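Protein LRIM1 (Anopheles gambiae, PDB 3O53) forms a heterodimeric complex with the leucine-rich repeat protein APL1C that regulates complement-like immunity in the mosquito, this chain being its leucine-rich repeat domain. Local coordinates at residues 147-161 with 171-185. Numbering follows the deposited sequence.
Sequences QYLDLKLNEIDTVNF and LEHLNLQYNFIYDVK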
ATOM      1  N   GLN A 147       6.427   1.299  -8.161  1.00 26.67           N
ATOM      2  CA  GLN A 147       7.604   0.769  -7.501  1.00 27.04           C
ATOM      3  C   GLN A 147       7.290   0.538  -6.025  1.00 27.49           C
ATOM      4  O   GLN A 147       7.620  -0.492  -5.463  1.00 34.28           O
ATOM      5  CB  GLN A 147       8.763   1.757  -7.657  1.00 27.78           C
ATOM      6  CG  GLN A 147      10.060   1.301  -7.004  1.00 36.46           C
ATOM      7  CD  GLN A 147      11.265   2.097  -7.481  1.00 49.24           C
ATOM      8  OE1 GLN A 147      11.235   3.320  -7.527  1.00 44.47           O
ATOM      9  NE2 GLN A 147      12.330   1.398  -7.835  1.00 55.41           N
ATOM     10  N   TYR A 148       6.640   1.514  -5.406  1.00 31.63           N
ATOM     11  CA  TYR A 148       6.296   1.439  -3.999  1.00 31.28           C
ATOM     12  C   TYR A 148       4.799   1.724  -3.865  1.00 30.66           C
ATOM     13  O   TYR A 148       4.314   2.729  -4.364  1.00 27.40           O
ATOM     14  CB  TYR A 148       7.114   2.474  -3.227  1.00 39.14           C
ATOM     15  CG  TYR A 148       6.852   2.499  -1.747  1.00 44.32           C
ATOM     16  CD1 TYR A 148       7.715   1.873  -0.854  1.00 47.34           C
ATOM     17  CD2 TYR A 148       5.746   3.160  -1.236  1.00 50.92           C
ATOM     18  CE1 TYR A 148       7.475   1.902   0.509  1.00 48.47           C
ATOM     19  CE2 TYR A 148       5.498   3.195   0.119  1.00 52.67           C
ATOM     20  CZ  TYR A 148       6.361   2.567   0.985  1.00 52.48           C
ATOM     21  OH  TYR A 148       6.094   2.610   2.330  1.00 58.02           O
ATOM     22  N   LEU A 149       4.067   0.837  -3.202  1.00 26.84           N
ATOM     23  CA  LEU A 149       2.627   1.016  -3.046  1.00 29.37           C
ATOM     24  C   LEU A 149       2.225   0.756  -1.612  1.00 27.58           C
ATOM     25  O   LEU A 149       2.278  -0.379  -1.135  1.00 27.47           O
ATOM     26  CB  LEU A 149       1.846   0.082  -3.973  1.00 25.48           C
ATOM     27  CG  LEU A 149       0.314   0.210  -3.912  1.00 27.11           C
ATOM     28  CD1 LEU A 149      -0.150   1.658  -4.103  1.00 26.47           C
ATOM     29  CD2 LEU A 149      -0.337  -0.674  -4.954  1.00 24.55           C
ATOM     30  N   ASP A 150       1.817   1.816  -0.928  1.00 23.54           N
ATOM     31  CA  ASP A 150       1.384   1.702   0.454  1.00 27.11           C
ATOM     32  C   ASP A 150      -0.121   1.901   0.524  1.00 26.60           C
ATOM     33  O   ASP A 150      -0.616   3.001   0.308  1.00 26.11           O
ATOM     34  CB  ASP A 150       2.096   2.728   1.337  1.00 27.56           C
ATOM     35  CG  ASP A 150       1.736   2.572   2.806  1.00 34.56           C
ATOM     36  OD1 ASP A 150       1.137   1.536   3.166  1.00 27.10           O
ATOM     37  OD2 ASP A 150       2.051   3.479   3.601  1.00 33.07           O
ATOM     38  N   LEU A 151      -0.843   0.825   0.818  1.00 25.64           N
ATOM     39  CA  LEU A 151      -2.296   0.879   0.950  1.00 27.89           C
ATOM     40  C   LEU A 151      -2.747   0.442   2.340  1.00 29.25           C
ATOM     41  O   LEU A 151      -3.882   0.023   2.522  1.00 23.93           O
ATOM     42  CB  LEU A 151      -2.969   0.004  -0.119  1.00 28.84           C
ATOM     43  CG  LEU A 151      -2.969   0.599  -1.527  1.00 22.67           C
ATOM     44  CD1 LEU A 151      -3.156  -0.476  -2.598  1.00 23.79           C
ATOM     45  CD2 LEU A 151      -4.054   1.674  -1.650  1.00 24.74           C
ATOM     46  N   LYS A 152      -1.868   0.557   3.328  1.00 25.88           N
ATOM     47  CA  LYS A 152      -2.221   0.150   4.685  1.00 26.95           C
ATOM     48  C   LYS A 152      -3.363   0.988   5.257  1.00 25.37           C
ATOM     49  O   LYS A 152      -3.583   2.128   4.838  1.00 19.38           O
ATOM     50  CB  LYS A 152      -0.996   0.227   5.607  1.00 29.00           C
ATOM     51  CG  LYS A 152      -0.598   1.634   6.049  1.00 26.96           C
ATOM     52  CD  LYS A 152       0.424   1.533   7.201  1.00 35.95           C
ATOM     53  CE  LYS A 152       1.036   2.876   7.567  1.00 49.13           C
ATOM     54  NZ  LYS A 152       2.027   3.322   6.547  1.00 50.94           N
ATOM     55  N   LEU A 153      -4.072   0.424   6.231  1.00 20.82           N
ATOM     56  CA  LEU A 153      -5.175   1.117   6.905  1.00 22.13           C
ATOM     57  C   LEU A 153      -6.242   1.571   5.922  1.00 22.15           C
ATOM     58  O   LEU A 153      -6.800   2.652   6.052  1.00 26.21           O
ATOM     59  CB  LEU A 153      -4.677   2.329   7.711  1.00 27.59           C
ATOM     60  CG  LEU A 153      -3.792   2.021   8.928  1.00 34.30           C
ATOM     61  CD1 LEU A 153      -3.280   3.312   9.568  1.00 32.80           C
ATOM     62  CD2 LEU A 153      -4.552   1.184   9.959  1.00 32.19           C
ATOM     63  N   ASN A 154      -6.526   0.754   4.927  1.00 27.15           N
ATOM     64  CA  ASN A 154      -7.677   1.029   4.087  1.00 26.02           C
ATOM     65  C   ASN A 154      -8.749  -0.025   4.346  1.00 24.70           C
ATOM     66  O   ASN A 154      -8.743  -0.674   5.386  1.00 29.81           O
ATOM     67  CB  ASN A 154      -7.262   1.142   2.612  1.00 20.97           C
ATOM     68  CG  ASN A 154      -6.727   2.527   2.278  1.00 24.29           C
ATOM     69  OD1 ASN A 154      -7.492   3.471   2.087  1.00 26.75           O
ATOM     70  ND2 ASN A 154      -5.411   2.656   2.214  1.00 19.24           N
ATOM     71  N   GLU A 155      -9.695  -0.171   3.431  1.00 19.22           N
ATOM     72  CA  GLU A 155     -10.808  -1.078   3.658  1.00 27.97           C
ATOM     73  C   GLU A 155     -10.899  -2.139   2.567  1.00 27.22           C
ATOM     74  O   GLU A 155     -11.992  -2.570   2.191  1.00 24.35           O
ATOM     75  CB  GLU A 155     -12.103  -0.278   3.723  1.00 36.13           C
ATOM     76  CG  GLU A 155     -12.171   0.640   4.930  1.00 70.49           C
ATOM     77  CD  GLU A 155     -13.305   1.638   4.841  1.00 99.72           C
ATOM     78  OE1 GLU A 155     -14.191   1.456   3.979  1.00 98.88           O
ATOM     79  OE2 GLU A 155     -13.308   2.604   5.631  1.00116.78           O
ATOM     80  N   ILE A 156      -9.752  -2.562   2.062  1.00 20.28           N
ATOM     81  CA  ILE A 156      -9.732  -3.535   0.978  1.00 23.04           C
ATOM     82  C   ILE A 156     -10.204  -4.932   1.444  1.00 26.82           C
ATOM     83  O   ILE A 156      -9.818  -5.418   2.496  1.00 23.24           O
ATOM     84  CB  ILE A 156      -8.328  -3.577   0.325  1.00 26.87           C
ATOM     85  CG1 ILE A 156      -8.029  -2.198  -0.288  1.00 24.13           C
ATOM     86  CG2 ILE A 156      -8.250  -4.673  -0.751  1.00 20.86           C
ATOM     87  CD1 ILE A 156      -6.553  -1.967  -0.566  1.00 24.14           C
ATOM     88  N   ASP A 157     -11.064  -5.557   0.648  1.00 23.05           N
ATOM     89  CA  ASP A 157     -11.705  -6.808   1.035  1.00 23.60           C
ATOM     90  C   ASP A 157     -11.057  -8.004   0.353  1.00 23.88           C
ATOM     91  O   ASP A 157     -11.052  -9.112   0.888  1.00 24.84           O
ATOM     92  CB  ASP A 157     -13.197  -6.752   0.665  1.00 39.13           C
ATOM     93  CG  ASP A 157     -14.033  -7.700   1.486  1.00 56.01           C
ATOM     94  OD1 ASP A 157     -13.928  -7.661   2.730  1.00 67.04           O
ATOM     95  OD2 ASP A 157     -14.795  -8.485   0.893  1.00 69.59           O
ATOM     96  N   THR A 158     -10.515  -7.787  -0.842  1.00 23.32           N
ATOM     97  CA  THR A 158      -9.841  -8.865  -1.553  1.00 26.03           C
ATOM     98  C   THR A 158      -8.730  -8.310  -2.432  1.00 28.90           C
ATOM     99  O   THR A 158      -8.706  -7.120  -2.755  1.00 28.34           O
ATOM    100  CB  THR A 158     -10.824  -9.688  -2.441  1.00 34.98           C
ATOM    101  OG1 THR A 158     -11.202  -8.921  -3.584  1.00 34.09           O
ATOM    102  CG2 THR A 158     -12.077 -10.073  -1.677  1.00 33.51           C
ATOM    103  N   VAL A 159      -7.807  -9.187  -2.810  1.00 24.73           N
ATOM    104  CA  VAL A 159      -6.680  -8.812  -3.647  1.00 25.99           C
ATOM    105  C   VAL A 159      -6.531  -9.798  -4.800  1.00 35.63           C
ATOM    106  O   VAL A 159      -6.536 -11.007  -4.598  1.00 36.45           O
ATOM    107  CB  VAL A 159      -5.361  -8.806  -2.843  1.00 28.95           C
ATOM    108  CG1 VAL A 159      -4.151  -8.696  -3.790  1.00 25.89           C
ATOM    109  CG2 VAL A 159      -5.370  -7.655  -1.837  1.00 30.05           C
ATOM    110  N   ASN A 160      -6.384  -9.261  -6.007  1.00 24.47           N
ATOM    111  CA  ASN A 160      -6.094 -10.057  -7.185  1.00 26.34           C
ATOM    112  C   ASN A 160      -4.806  -9.512  -7.793  1.00 29.32           C
ATOM    113  O   ASN A 160      -4.795  -8.415  -8.348  1.00 28.62           O
ATOM    114  CB  ASN A 160      -7.256  -9.963  -8.185  1.00 29.45           C
ATOM    115  CG  ASN A 160      -7.015 -10.767  -9.463  1.00 38.84           C
ATOM    116  OD1 ASN A 160      -5.923 -11.291  -9.700  1.00 28.64           O
ATOM    117  ND2 ASN A 160      -8.047 -10.856 -10.297  1.00 36.34           N
ATOM    118  N   PHE A 161      -3.723 -10.268  -7.666  1.00 27.00           N
ATOM    119  CA  PHE A 161      -2.412  -9.795  -8.081  1.00 28.08           C
ATOM    120  C   PHE A 161      -2.378  -9.391  -9.542  1.00 28.37           C
ATOM    121  O   PHE A 161      -1.640  -8.496  -9.916  1.00 30.93           O
ATOM    122  CB  PHE A 161      -1.340 -10.862  -7.824  1.00 29.02           C
ATOM    123  CG  PHE A 161      -0.952 -11.000  -6.372  1.00 27.90           C
ATOM    124  CD1 PHE A 161      -0.691  -9.873  -5.599  1.00 28.57           C
ATOM    125  CD2 PHE A 161      -0.840 -12.256  -5.788  1.00 28.44           C
ATOM    126  CE1 PHE A 161      -0.332  -9.993  -4.257  1.00 33.84           C
ATOM    127  CE2 PHE A 161      -0.478 -12.390  -4.449  1.00 35.59           C
ATOM    128  CZ  PHE A 161      -0.221 -11.258  -3.680  1.00 29.28           C
ATOM    129  N   LEU A 171       7.478  -3.357  -9.314  1.00 36.41           N
ATOM    130  CA  LEU A 171       7.000  -3.296  -7.936  1.00 32.80           C
ATOM    131  C   LEU A 171       8.041  -3.883  -6.985  1.00 31.38           C
ATOM    132  O   LEU A 171       8.485  -5.012  -7.155  1.00 34.13           O
ATOM    133  CB  LEU A 171       5.661  -4.031  -7.788  1.00 32.37           C
ATOM    134  CG  LEU A 171       4.902  -3.775  -6.479  1.00 28.08           C
ATOM    135  CD1 LEU A 171       4.500  -2.312  -6.358  1.00 24.38           C
ATOM    136  CD2 LEU A 171       3.671  -4.671  -6.355  1.00 28.08           C
ATOM    137  N   GLU A 172       8.417  -3.096  -5.985  1.00 28.39           N
ATOM    138  CA  GLU A 172       9.404  -3.507  -4.993  1.00 27.16           C
ATOM    139  C   GLU A 172       8.792  -3.661  -3.606  1.00 27.62           C
ATOM    140  O   GLU A 172       9.196  -4.521  -2.844  1.00 33.71           O
ATOM    141  CB  GLU A 172      10.550  -2.493  -4.950  1.00 33.40           C
ATOM    142  CG  GLU A 172      11.331  -2.443  -6.260  1.00 42.28           C
ATOM    143  CD  GLU A 172      12.481  -1.453  -6.248  1.00 52.68           C
ATOM    144  OE1 GLU A 172      12.648  -0.725  -5.246  1.00 44.63           O
ATOM    145  OE2 GLU A 172      13.219  -1.406  -7.254  1.00 58.13           O
ATOM    146  N   HIS A 173       7.814  -2.824  -3.280  1.00 29.02           N
ATOM    147  CA  HIS A 173       7.198  -2.869  -1.963  1.00 26.86           C
ATOM    148  C   HIS A 173       5.683  -2.759  -2.083  1.00 25.13           C
ATOM    149  O   HIS A 173       5.167  -1.831  -2.708  1.00 24.53           O
ATOM    150  CB  HIS A 173       7.722  -1.729  -1.082  1.00 31.59           C
ATOM    151  CG  HIS A 173       9.212  -1.736  -0.902  1.00 48.96           C
ATOM    152  ND1 HIS A 173       9.852  -2.577  -0.015  1.00 50.36           N
ATOM    153  CD2 HIS A 173      10.185  -1.000  -1.487  1.00 49.77           C
ATOM    154  CE1 HIS A 173      11.155  -2.358  -0.064  1.00 45.72           C
ATOM    155  NE2 HIS A 173      11.383  -1.407  -0.949  1.00 46.14           N
ATOM    156  N   LEU A 174       4.977  -3.700  -1.467  1.00 24.21           N
ATOM    157  CA  LEU A 174       3.514  -3.686  -1.442  1.00 24.29           C
ATOM    158  C   LEU A 174       3.061  -3.818   0.012  1.00 23.70           C
ATOM    159  O   LEU A 174       3.269  -4.855   0.619  1.00 25.65           O
ATOM    160  CB  LEU A 174       2.966  -4.849  -2.286  1.00 25.14           C
ATOM    161  CG  LEU A 174       1.440  -5.006  -2.393  1.00 23.40           C
ATOM    162  CD1 LEU A 174       0.792  -3.715  -2.817  1.00 22.32           C
ATOM    163  CD2 LEU A 174       1.075  -6.138  -3.364  1.00 22.23           C
ATOM    164  N   ASN A 175       2.460  -2.762   0.569  1.00 20.90           N
ATOM    165  CA  ASN A 175       1.958  -2.783   1.941  1.00 25.37           C
ATOM    166  C   ASN A 175       0.442  -2.806   1.917  1.00 24.96           C
ATOM    167  O   ASN A 175      -0.185  -1.881   1.424  1.00 21.93           O
ATOM    168  CB  ASN A 175       2.423  -1.540   2.709  1.00 26.81           C
ATOM    169  CG  ASN A 175       2.298  -1.690   4.229  1.00 51.68           C
ATOM    170  OD1 ASN A 175       1.528  -2.522   4.753  1.00 36.51           O
ATOM    171  ND2 ASN A 175       3.070  -0.865   4.947  1.00 53.90           N
ATOM    172  N   LEU A 176      -0.142  -3.868   2.445  1.00 23.38           N
ATOM    173  CA  LEU A 176      -1.589  -4.024   2.440  1.00 23.35           C
ATOM    174  C   LEU A 176      -2.040  -4.359   3.855  1.00 23.67           C
ATOM    175  O   LEU A 176      -3.125  -4.887   4.056  1.00 26.05           O
ATOM    176  CB  LEU A 176      -2.003  -5.144   1.471  1.00 19.18           C
ATOM    177  CG  LEU A 176      -1.908  -4.797  -0.014  1.00 24.19           C
ATOM    178  CD1 LEU A 176      -1.867  -6.057  -0.866  1.00 22.73           C
ATOM    179  CD2 LEU A 176      -3.079  -3.899  -0.418  1.00 28.13           C
ATOM    180  N   GLN A 177      -1.187  -4.054   4.829  1.00 22.08           N
ATOM    181  CA  GLN A 177      -1.459  -4.379   6.228  1.00 21.37           C
ATOM    182  C   GLN A 177      -2.658  -3.579   6.740  1.00 20.65           C
ATOM    183  O   GLN A 177      -2.912  -2.466   6.295  1.00 24.71           O
ATOM    184  CB  GLN A 177      -0.218  -4.104   7.106  1.00 25.48           C
ATOM    185  CG  GLN A 177      -0.214  -2.717   7.715  1.00 38.86           C
ATOM    186  CD  GLN A 177       1.173  -2.153   7.991  1.00 57.33           C
ATOM    187  OE1 GLN A 177       2.002  -2.058   7.093  1.00 62.02           O
ATOM    188  NE2 GLN A 177       1.410  -1.731   9.233  1.00 50.26           N
ATOM    189  N   TYR A 178      -3.404  -4.164   7.672  1.00 21.41           N
ATOM    190  CA  TYR A 178      -4.536  -3.483   8.294  1.00 24.19           C
ATOM    191  C   TYR A 178      -5.624  -3.107   7.290  1.00 23.98           C
ATOM    192  O   TYR A 178      -6.176  -2.005   7.310  1.00 23.93           O
ATOM    193  CB  TYR A 178      -4.062  -2.248   9.061  1.00 26.54           C
ATOM    194  CG  TYR A 178      -3.392  -2.606  10.371  1.00 31.13           C
ATOM    195  CD1 TYR A 178      -4.100  -3.265  11.360  1.00 29.64           C
ATOM    196  CD2 TYR A 178      -2.061  -2.282  10.618  1.00 37.01           C
ATOM    197  CE1 TYR A 178      -3.506  -3.603  12.561  1.00 34.75           C
ATOM    198  CE2 TYR A 178      -1.456  -2.616  11.832  1.00 42.35           C
ATOM    199  CZ  TYR A 178      -2.194  -3.277  12.795  1.00 36.18           C
ATOM    200  OH  TYR A 178      -1.646  -3.625  14.006  1.00 37.94           O
ATOM    201  N   ASN A 179      -5.926  -4.036   6.400  1.00 23.85           N
ATOM    202  CA  ASN A 179      -7.132  -3.940   5.614  1.00 24.08           C
ATOM    203  C   ASN A 179      -8.041  -5.055   6.112  1.00 25.44           C
ATOM    204  O   ASN A 179      -7.923  -5.478   7.266  1.00 25.99           O
ATOM    205  CB  ASN A 179      -6.805  -4.054   4.126  1.00 20.33           C
ATOM    206  CG  ASN A 179      -6.312  -2.741   3.539  1.00 26.00           C
ATOM    207  OD1 ASN A 179      -7.101  -1.905   3.123  1.00 25.15           O
ATOM    208  ND2 ASN A 179      -4.996  -2.568   3.489  1.00 22.60           N
ATOM    209  N   PHE A 180      -8.940  -5.545   5.270  1.00 20.16           N
ATOM    210  CA  PHE A 180      -9.829  -6.619   5.703  1.00 23.01           C
ATOM    211  C   PHE A 180      -9.829  -7.735   4.677  1.00 31.65           C
ATOM    212  O   PHE A 180     -10.855  -8.369   4.427  1.00 26.63           O
ATOM    213  CB  PHE A 180     -11.231  -6.053   5.940  1.00 22.85           C
ATOM    214  CG  PHE A 180     -11.256  -5.012   7.004  1.00 27.16           C
ATOM    215  CD1 PHE A 180     -11.353  -5.375   8.335  1.00 30.93           C
ATOM    216  CD2 PHE A 180     -11.106  -3.670   6.686  1.00 31.24           C
ATOM    217  CE1 PHE A 180     -11.326  -4.413   9.343  1.00 34.40           C
ATOM    218  CE2 PHE A 180     -11.083  -2.702   7.688  1.00 33.75           C
ATOM    219  CZ  PHE A 180     -11.192  -3.079   9.018  1.00 29.86           C
ATOM    220  N   ILE A 181      -8.652  -7.976   4.099  1.00 22.21           N
ATOM    221  CA  ILE A 181      -8.511  -8.909   2.984  1.00 21.77           C
ATOM    222  C   ILE A 181      -8.799 -10.343   3.424  1.00 22.85           C
ATOM    223  O   ILE A 181      -8.104 -10.887   4.280  1.00 23.17           O
ATOM    224  CB  ILE A 181      -7.094  -8.811   2.374  1.00 22.71           C
ATOM    225  CG1 ILE A 181      -6.907  -7.424   1.744  1.00 20.14           C
ATOM    226  CG2 ILE A 181      -6.873  -9.902   1.337  1.00 24.76           C
ATOM    227  CD1 ILE A 181      -5.449  -6.993   1.651  1.00 20.97           C
ATOM    228  N   TYR A 182      -9.832 -10.952   2.844  1.00 27.25           N
ATOM    229  CA  TYR A 182     -10.193 -12.322   3.203  1.00 25.92           C
ATOM    230  C   TYR A 182      -9.816 -13.308   2.101  1.00 30.63           C
ATOM    231  O   TYR A 182      -9.814 -14.525   2.319  1.00 31.26           O
ATOM    232  CB  TYR A 182     -11.691 -12.432   3.530  1.00 26.73           C
ATOM    233  CG  TYR A 182     -12.580 -12.429   2.314  1.00 32.42           C
ATOM    234  CD1 TYR A 182     -13.034 -13.617   1.759  1.00 33.50           C
ATOM    235  CD2 TYR A 182     -12.971 -11.237   1.720  1.00 38.19           C
ATOM    236  CE1 TYR A 182     -13.856 -13.623   0.646  1.00 37.85           C
ATOM    237  CE2 TYR A 182     -13.791 -11.232   0.601  1.00 50.54           C
ATOM    238  CZ  TYR A 182     -14.227 -12.427   0.068  1.00 51.49           C
ATOM    239  OH  TYR A 182     -15.043 -12.419  -1.038  1.00 70.08           O
ATOM    240  N   ASP A 183      -9.460 -12.791   0.930  1.00 23.78           N
ATOM    241  CA  ASP A 183      -9.098 -13.658  -0.192  1.00 27.23           C
ATOM    242  C   ASP A 183      -8.032 -13.017  -1.074  1.00 28.20           C
ATOM    243  O   ASP A 183      -8.088 -11.826  -1.371  1.00 28.07           O
ATOM    244  CB  ASP A 183     -10.341 -13.960  -1.037  1.00 36.56           C
ATOM    245  CG  ASP A 183     -10.083 -15.012  -2.106  1.00 49.24           C
ATOM    246  OD1 ASP A 183      -9.592 -16.109  -1.765  1.00 54.65           O
ATOM    247  OD2 ASP A 183     -10.369 -14.740  -3.290  1.00 49.11           O
ATOM    248  N   VAL A 184      -7.055 -13.812  -1.486  1.00 26.73           N
ATOM    249  CA  VAL A 184      -6.053 -13.353  -2.436  1.00 27.71           C
ATOM    250  C   VAL A 184      -5.994 -14.364  -3.576  1.00 29.95           C
ATOM    251  O   VAL A 184      -6.094 -15.562  -3.353  1.00 30.96           O
ATOM    252  CB  VAL A 184      -4.650 -13.240  -1.782  1.00 31.58           C
ATOM    253  CG1 VAL A 184      -3.600 -12.860  -2.814  1.00 34.05           C
ATOM    254  CG2 VAL A 184      -4.657 -12.222  -0.642  1.00 28.29           C
ATOM    255  N   LYS A 185      -5.826 -13.883  -4.796  1.00 24.39           N
ATOM    256  CA  LYS A 185      -5.624 -14.772  -5.921  1.00 29.51           C
ATOM    257  C   LYS A 185      -4.753 -14.069  -6.943  1.00 32.67           C
ATOM    258  O   LYS A 185      -4.381 -12.920  -6.746  1.00 30.07           O
ATOM    259  CB  LYS A 185      -6.966 -15.175  -6.540  1.00 39.24           C
ATOM    260  CG  LYS A 185      -7.696 -14.054  -7.250  1.00 39.52           C
ATOM    261  CD  LYS A 185      -8.985 -14.567  -7.877  1.00 53.21           C
ATOM    262  CE  LYS A 185      -9.614 -13.533  -8.804  1.00 69.29           C
ATOM    263  NZ  LYS A 185     -10.833 -14.052  -9.495  1.00 67.29           N
TER
HETATM  264  O   HOH W   1       5.652   0.607   4.243  1.00 56.02           O
HETATM  265  O   HOH W   2     -13.451  -8.920   4.874  1.00 31.22           O
HETATM  266  O   HOH W   3      -9.210 -12.194  -4.516  1.00 47.81           O
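Strands 148-150 and 173-175 run parallel, their axes 4.9 Å apart at closest approach, with an angle of 6° between them. They belong to successive coils of the leucine-rich repeat solenoid. Leu149 N donates to His173 O, and Leu149 O accepts from Asn175 N. A second parallel pair, 158-160 with 183-185, forms after the turn, where Val159 N donates to Asp183 O and Val159 O accepts from Lys185 N. Leu149 and Leu174 are buried side by side inside the solenoid, CD2 to CD1 at 3.9 Å. Leu176 CD2 packs on Leu151 CB and Ile156 CD1. Val159 CG2 meets Ile181 CD1 at 3.6 Å. Phe161 CE2 packs against Val184 CG1, with Leu174 CD2 at the ring edge. On the other side of the strands, Tyr148 CD1 lies 3.6 Å from His173 CB, the two rings set obliquely, and a water links Tyr148 OH to Asn175 ND2. In the asparagine ladder, Asn179 CG lies anti to its carbonyl carbon (chi1 -81°), which turns the amide towards the preceding coil. Asn179 ND2 donates to Leu151 O at 3.0 Å. Asn154 ND2 reaches Leu151 O from the opposite face of the carbonyl plane, and also donates to Leu127 O of the coil before.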